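Local coordinates for protein Sso-CP2 metallo-carboxypetidase (Sulfolobus solfataricus, PDB 4MMO) that probably acts as a zinc-dependent peptidase of the M20 family, a metallo-carboxypeptidase that removes residues from the C-terminal end of peptides, at residues 4-16 against 97-110. Sequence-based numbering, arbitrary orientation.
Sequences ELYTLIEFLKKPS and IYARGASDNKGTLM
Lys106 stretches across one face of the Phe11 ring where the N-terminal helix packs against the start of helix 102-121, in the zinc-binding catalytic domain of this M20 peptidase. The two helix segments are roughly antiparallel but well splayed, at 141° with axes 10.0 Å apart at closest approach. CD of Lys106 sits 3.9 Å from the centroid of the Phe11 ring and only 6° off its normal, a CH-pi contact; NZ makes a cation-pi interaction over the same face. With the lysine chain extended beyond CG, the ammonium passes the ring and reaches the backbone carbonyl of Phe11. There NZ donates to Phe11 O from above the carbonyl plane, while Lys14 N approaches that oxygen from the opposite face. NZ also donates a weak hydrogen bond to Ser16 OG, which pairs with Tyr72 O as well. Its chain bent at chi2 and chi3, Met110 brings CE within 3.3 Å of Phe11 CD2, obliquely to the ring. On the strand side, Leu12 CD1 meets Ile97 CG2 at 3.5 Å, and Ile97 CD1 touches Leu5 and Leu8. Asp104, in the wide pi-type turn at 102-106, binds zinc with His71 and Glu163. A water accepts from Lys106 NZ at 2.6 Å and donates to Leu12 O and Arg100 O.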
loop_
_atom_site.group_PDB
_atom_site.type_symbol
_atom_site.label_atom_id
_atom_site.label_comp_id
_atom_site.label_asym_id
_atom_site.label_seq_id
_atom_site.Cartn_x
_atom_site.Cartn_y
_atom_site.Cartn_z
ATOM N N GLU A 4 5.715 39.075 -24.147
ATOM C CA GLU A 4 5.098 37.751 -24.217
ATOM C C GLU A 4 5.866 36.748 -23.365
ATOM O O GLU A 4 5.281 35.985 -22.595
ATOM C CB GLU A 4 5.045 37.246 -25.664
ATOM C CG GLU A 4 4.009 37.934 -26.547
ATOM C CD GLU A 4 4.361 39.373 -26.883
ATOM O OE1 GLU A 4 5.567 39.699 -26.946
ATOM O OE2 GLU A 4 3.429 40.180 -27.087
ATOM N N LEU A 5 7.183 36.750 -23.512
ATOM C CA LEU A 5 8.018 35.808 -22.793
ATOM C C LEU A 5 8.157 36.222 -21.332
ATOM O O LEU A 5 8.030 35.394 -20.431
ATOM C CB LEU A 5 9.392 35.707 -23.453
ATOM C CG LEU A 5 10.373 34.735 -22.796
ATOM C CD1 LEU A 5 9.790 33.335 -22.730
ATOM C CD2 LEU A 5 11.694 34.720 -23.547
ATOM N N TYR A 6 8.399 37.508 -21.103
ATOM C CA TYR A 6 8.608 38.017 -19.754
ATOM C C TYR A 6 7.413 37.730 -18.856
ATOM O O TYR A 6 7.575 37.303 -17.711
ATOM C CB TYR A 6 8.880 39.524 -19.780
ATOM C CG TYR A 6 8.784 40.184 -18.420
ATOM C CD1 TYR A 6 9.848 40.139 -17.527
ATOM C CD2 TYR A 6 7.629 40.848 -18.029
ATOM C CE1 TYR A 6 9.764 40.739 -16.283
ATOM C CE2 TYR A 6 7.535 41.449 -16.787
ATOM C CZ TYR A 6 8.605 41.391 -15.919
ATOM O OH TYR A 6 8.515 41.990 -14.683
ATOM N N THR A 7 6.211 37.957 -19.377
ATOM C CA THR A 7 5.007 37.766 -18.579
ATOM C C THR A 7 4.797 36.286 -18.266
ATOM O O THR A 7 4.348 35.935 -17.174
ATOM C CB THR A 7 3.772 38.344 -19.281
ATOM O OG1 THR A 7 3.998 39.729 -19.558
ATOM C CG2 THR A 7 2.528 38.208 -18.401
ATOM N N LEU A 8 5.134 35.421 -19.217
ATOM C CA LEU A 8 5.007 33.986 -18.998
ATOM C C LEU A 8 5.930 33.547 -17.863
ATOM O O LEU A 8 5.512 32.800 -16.977
ATOM C CB LEU A 8 5.316 33.204 -20.280
ATOM C CG LEU A 8 5.474 31.689 -20.123
ATOM C CD1 LEU A 8 4.231 31.067 -19.500
ATOM C CD2 LEU A 8 5.780 31.044 -21.466
ATOM N N ILE A 9 7.178 34.013 -17.898
ATOM C CA ILE A 9 8.162 33.712 -16.854
ATOM C C ILE A 9 7.645 34.156 -15.492
ATOM O O ILE A 9 7.713 33.412 -14.516
ATOM C CB ILE A 9 9.515 34.421 -17.125
ATOM C CG1 ILE A 9 10.144 33.918 -18.427
ATOM C CG2 ILE A 9 10.491 34.226 -15.957
ATOM C CD1 ILE A 9 10.575 32.465 -18.407
ATOM N N GLU A 10 7.135 35.381 -15.437
ATOM C CA GLU A 10 6.562 35.934 -14.215
ATOM C C GLU A 10 5.433 35.040 -13.694
ATOM O O GLU A 10 5.348 34.767 -12.499
ATOM C CB GLU A 10 6.043 37.344 -14.499
ATOM C CG GLU A 10 5.437 38.066 -13.317
ATOM C CD GLU A 10 4.957 39.459 -13.687
ATOM O OE1 GLU A 10 4.270 39.596 -14.725
ATOM O OE2 GLU A 10 5.273 40.415 -12.947
ATOM N N PHE A 11 4.578 34.582 -14.605
ATOM C CA PHE A 11 3.451 33.714 -14.271
ATOM C C PHE A 11 3.959 32.390 -13.709
ATOM O O PHE A 11 3.461 31.891 -12.692
ATOM C CB PHE A 11 2.629 33.453 -15.545
ATOM C CG PHE A 11 1.271 32.824 -15.311
ATOM C CD1 PHE A 11 0.625 32.916 -14.089
ATOM C CD2 PHE A 11 0.635 32.142 -16.346
ATOM C CE1 PHE A 11 -0.627 32.341 -13.899
ATOM C CE2 PHE A 11 -0.614 31.568 -16.164
ATOM C CZ PHE A 11 -1.243 31.664 -14.939
ATOM N N LEU A 12 4.958 31.831 -14.382
ATOM C CA LEU A 12 5.502 30.521 -14.039
ATOM C C LEU A 12 6.232 30.507 -12.693
ATOM O O LEU A 12 6.340 29.463 -12.052
ATOM C CB LEU A 12 6.458 30.055 -15.137
ATOM C CG LEU A 12 5.831 29.563 -16.448
ATOM C CD1 LEU A 12 6.906 29.325 -17.497
ATOM C CD2 LEU A 12 5.034 28.288 -16.221
ATOM N N LYS A 13 6.740 31.661 -12.270
ATOM C CA LYS A 13 7.483 31.743 -11.020
ATOM C C LYS A 13 6.554 31.686 -9.815
ATOM O O LYS A 13 7.000 31.448 -8.696
ATOM C CB LYS A 13 8.319 33.021 -10.972
ATOM C CG LYS A 13 9.611 32.944 -11.764
ATOM C CD LYS A 13 10.270 34.308 -11.846
ATOM C CE LYS A 13 11.682 34.217 -12.399
ATOM N NZ LYS A 13 12.274 35.567 -12.616
ATOM N N LYS A 14 5.265 31.904 -10.047
ATOM C CA LYS A 14 4.290 31.854 -8.967
ATOM C C LYS A 14 3.777 30.433 -8.777
ATOM O O LYS A 14 3.122 29.889 -9.663
ATOM C CB LYS A 14 3.118 32.789 -9.246
ATOM C CG LYS A 14 3.529 34.226 -9.507
ATOM C CD LYS A 14 2.422 35.197 -9.137
ATOM C CE LYS A 14 2.797 36.625 -9.498
ATOM N NZ LYS A 14 4.117 37.024 -8.935
ATOM N N PRO A 15 4.083 29.815 -7.624
ATOM C CA PRO A 15 3.518 28.482 -7.415
ATOM C C PRO A 15 2.012 28.546 -7.209
ATOM O O PRO A 15 1.475 29.580 -6.817
ATOM C CB PRO A 15 4.237 27.982 -6.157
ATOM C CG PRO A 15 4.683 29.203 -5.456
ATOM C CD PRO A 15 4.970 30.221 -6.520
ATOM N N SER A 16 1.339 27.440 -7.492
ATOM C CA SER A 16 -0.111 27.387 -7.441
ATOM C C SER A 16 -0.520 25.930 -7.413
ATOM O O SER A 16 -1.312 25.469 -8.234
ATOM C CB SER A 16 -0.715 28.099 -8.654
ATOM O OG SER A 16 -0.047 27.716 -9.840
ATOM N N ILE A 97 12.013 26.780 -21.377
ATOM C CA ILE A 97 11.691 27.282 -20.049
ATOM C C ILE A 97 11.401 26.094 -19.148
ATOM O O ILE A 97 10.571 25.258 -19.483
ATOM C CB ILE A 97 10.452 28.189 -20.068
ATOM C CG1 ILE A 97 10.635 29.325 -21.072
ATOM C CG2 ILE A 97 10.190 28.757 -18.673
ATOM C CD1 ILE A 97 9.365 30.099 -21.338
ATOM N N TYR A 98 12.076 26.032 -18.002
ATOM C CA TYR A 98 11.928 24.907 -17.083
ATOM C C TYR A 98 11.143 25.297 -15.840
ATOM O O TYR A 98 11.651 25.996 -14.964
ATOM C CB TYR A 98 13.301 24.355 -16.691
ATOM C CG TYR A 98 13.971 23.589 -17.804
ATOM C CD1 TYR A 98 14.738 24.241 -18.760
ATOM C CD2 TYR A 98 13.827 22.214 -17.907
ATOM C CE1 TYR A 98 15.347 23.542 -19.785
ATOM C CE2 TYR A 98 14.429 21.506 -18.926
ATOM C CZ TYR A 98 15.189 22.174 -19.864
ATOM O OH TYR A 98 15.790 21.470 -20.882
ATOM N N ALA A 99 9.899 24.838 -15.770
ATOM C CA ALA A 99 9.059 25.090 -14.611
ATOM C C ALA A 99 7.866 24.144 -14.589
ATOM O O ALA A 99 7.370 23.733 -15.639
ATOM C CB ALA A 99 8.579 26.531 -14.614
ATOM N N ARG A 100 7.420 23.785 -13.388
ATOM C CA ARG A 100 6.133 23.122 -13.236
ATOM C C ARG A 100 5.061 24.071 -13.761
ATOM O O ARG A 100 5.029 25.247 -13.389
ATOM C CB ARG A 100 5.873 22.770 -11.767
ATOM C CG ARG A 100 4.419 22.438 -11.417
ATOM C CD ARG A 100 3.889 21.196 -12.144
ATOM N NE ARG A 100 4.306 19.945 -11.512
ATOM C CZ ARG A 100 5.177 19.072 -12.016
ATOM N NH1 ARG A 100 5.758 19.270 -13.194
ATOM N NH2 ARG A 100 5.464 17.975 -11.330
ATOM N N GLY A 101 4.197 23.559 -14.633
ATOM C CA GLY A 101 3.126 24.354 -15.210
ATOM C C GLY A 101 3.429 24.951 -16.575
ATOM O O GLY A 101 2.605 25.665 -17.139
ATOM N N ALA A 102 4.608 24.667 -17.110
ATOM C CA ALA A 102 5.017 25.249 -18.382
ATOM C C ALA A 102 4.132 24.727 -19.523
ATOM O O ALA A 102 3.666 25.493 -20.364
ATOM C CB ALA A 102 6.477 24.940 -18.647
ATOM N N SER A 103 3.894 23.420 -19.513
ATOM C CA SER A 103 3.051 22.759 -20.494
ATOM C C SER A 103 1.600 22.698 -20.019
ATOM O O SER A 103 0.683 23.080 -20.747
ATOM C CB SER A 103 3.577 21.347 -20.743
ATOM O OG SER A 103 2.733 20.640 -21.635
ATOM N N ASP A 104 1.411 22.222 -18.789
ATOM C CA ASP A 104 0.088 22.024 -18.199
ATOM C C ASP A 104 -0.053 22.944 -16.987
ATOM O O ASP A 104 0.368 22.559 -15.900
ATOM C CB ASP A 104 -0.048 20.554 -17.765
ATOM C CG ASP A 104 -1.375 20.249 -17.073
ATOM O OD1 ASP A 104 -2.334 21.040 -17.196
ATOM O OD2 ASP A 104 -1.463 19.193 -16.408
ATOM N N ASN A 105 -0.641 24.138 -17.126
ATOM C CA ASN A 105 -1.341 24.615 -18.323
ATOM C C ASN A 105 -1.121 26.125 -18.504
ATOM O O ASN A 105 -1.898 26.803 -19.177
ATOM C CB ASN A 105 -2.838 24.298 -18.172
ATOM C CG ASN A 105 -3.676 24.713 -19.378
ATOM O OD1 ASN A 105 -4.707 25.375 -19.224
ATOM N ND2 ASN A 105 -3.242 24.328 -20.578
ATOM N N LYS A 106 -0.054 26.656 -17.907
ATOM C CA LYS A 106 0.167 28.107 -17.897
ATOM C C LYS A 106 0.671 28.679 -19.224
ATOM O O LYS A 106 0.268 29.772 -19.621
ATOM C CB LYS A 106 1.145 28.497 -16.788
ATOM C CG LYS A 106 0.612 28.261 -15.385
ATOM C CD LYS A 106 1.581 28.794 -14.347
ATOM C CE LYS A 106 1.048 28.614 -12.927
ATOM N NZ LYS A 106 2.046 29.048 -11.914
ATOM N N GLY A 107 1.581 27.965 -19.878
ATOM C CA GLY A 107 2.110 28.405 -21.158
ATOM C C GLY A 107 0.998 28.560 -22.185
ATOM O O GLY A 107 0.889 29.586 -22.859
ATOM N N THR A 108 0.155 27.538 -22.285
ATOM C CA THR A 108 -0.973 27.559 -23.214
ATOM C C THR A 108 -1.975 28.634 -22.809
ATOM O O THR A 108 -2.568 29.293 -23.660
ATOM C CB THR A 108 -1.680 26.194 -23.261
ATOM O OG1 THR A 108 -0.731 25.180 -23.610
ATOM C CG2 THR A 108 -2.820 26.196 -24.282
ATOM N N LEU A 109 -2.149 28.818 -21.504
ATOM C CA LEU A 109 -3.093 29.809 -20.997
ATOM C C LEU A 109 -2.651 31.204 -21.404
ATOM O O LEU A 109 -3.467 32.033 -21.811
ATOM C CB LEU A 109 -3.204 29.710 -19.469
ATOM C CG LEU A 109 -4.227 30.584 -18.729
ATOM C CD1 LEU A 109 -4.484 29.993 -17.346
ATOM C CD2 LEU A 109 -3.785 32.035 -18.567
ATOM N N MET A 110 -1.351 31.453 -21.297
ATOM C CA MET A 110 -0.801 32.787 -21.507
ATOM C C MET A 110 -0.669 33.092 -22.999
ATOM O O MET A 110 -0.863 34.233 -23.424
ATOM C CB MET A 110 0.564 32.905 -20.824
ATOM C CG MET A 110 1.155 34.303 -20.840
ATOM S SD MET A 110 0.180 35.499 -19.915
ATOM C CE MET A 110 0.341 34.870 -18.247
HETATM O O HOH W 1 4.110 27.657 -12.477
#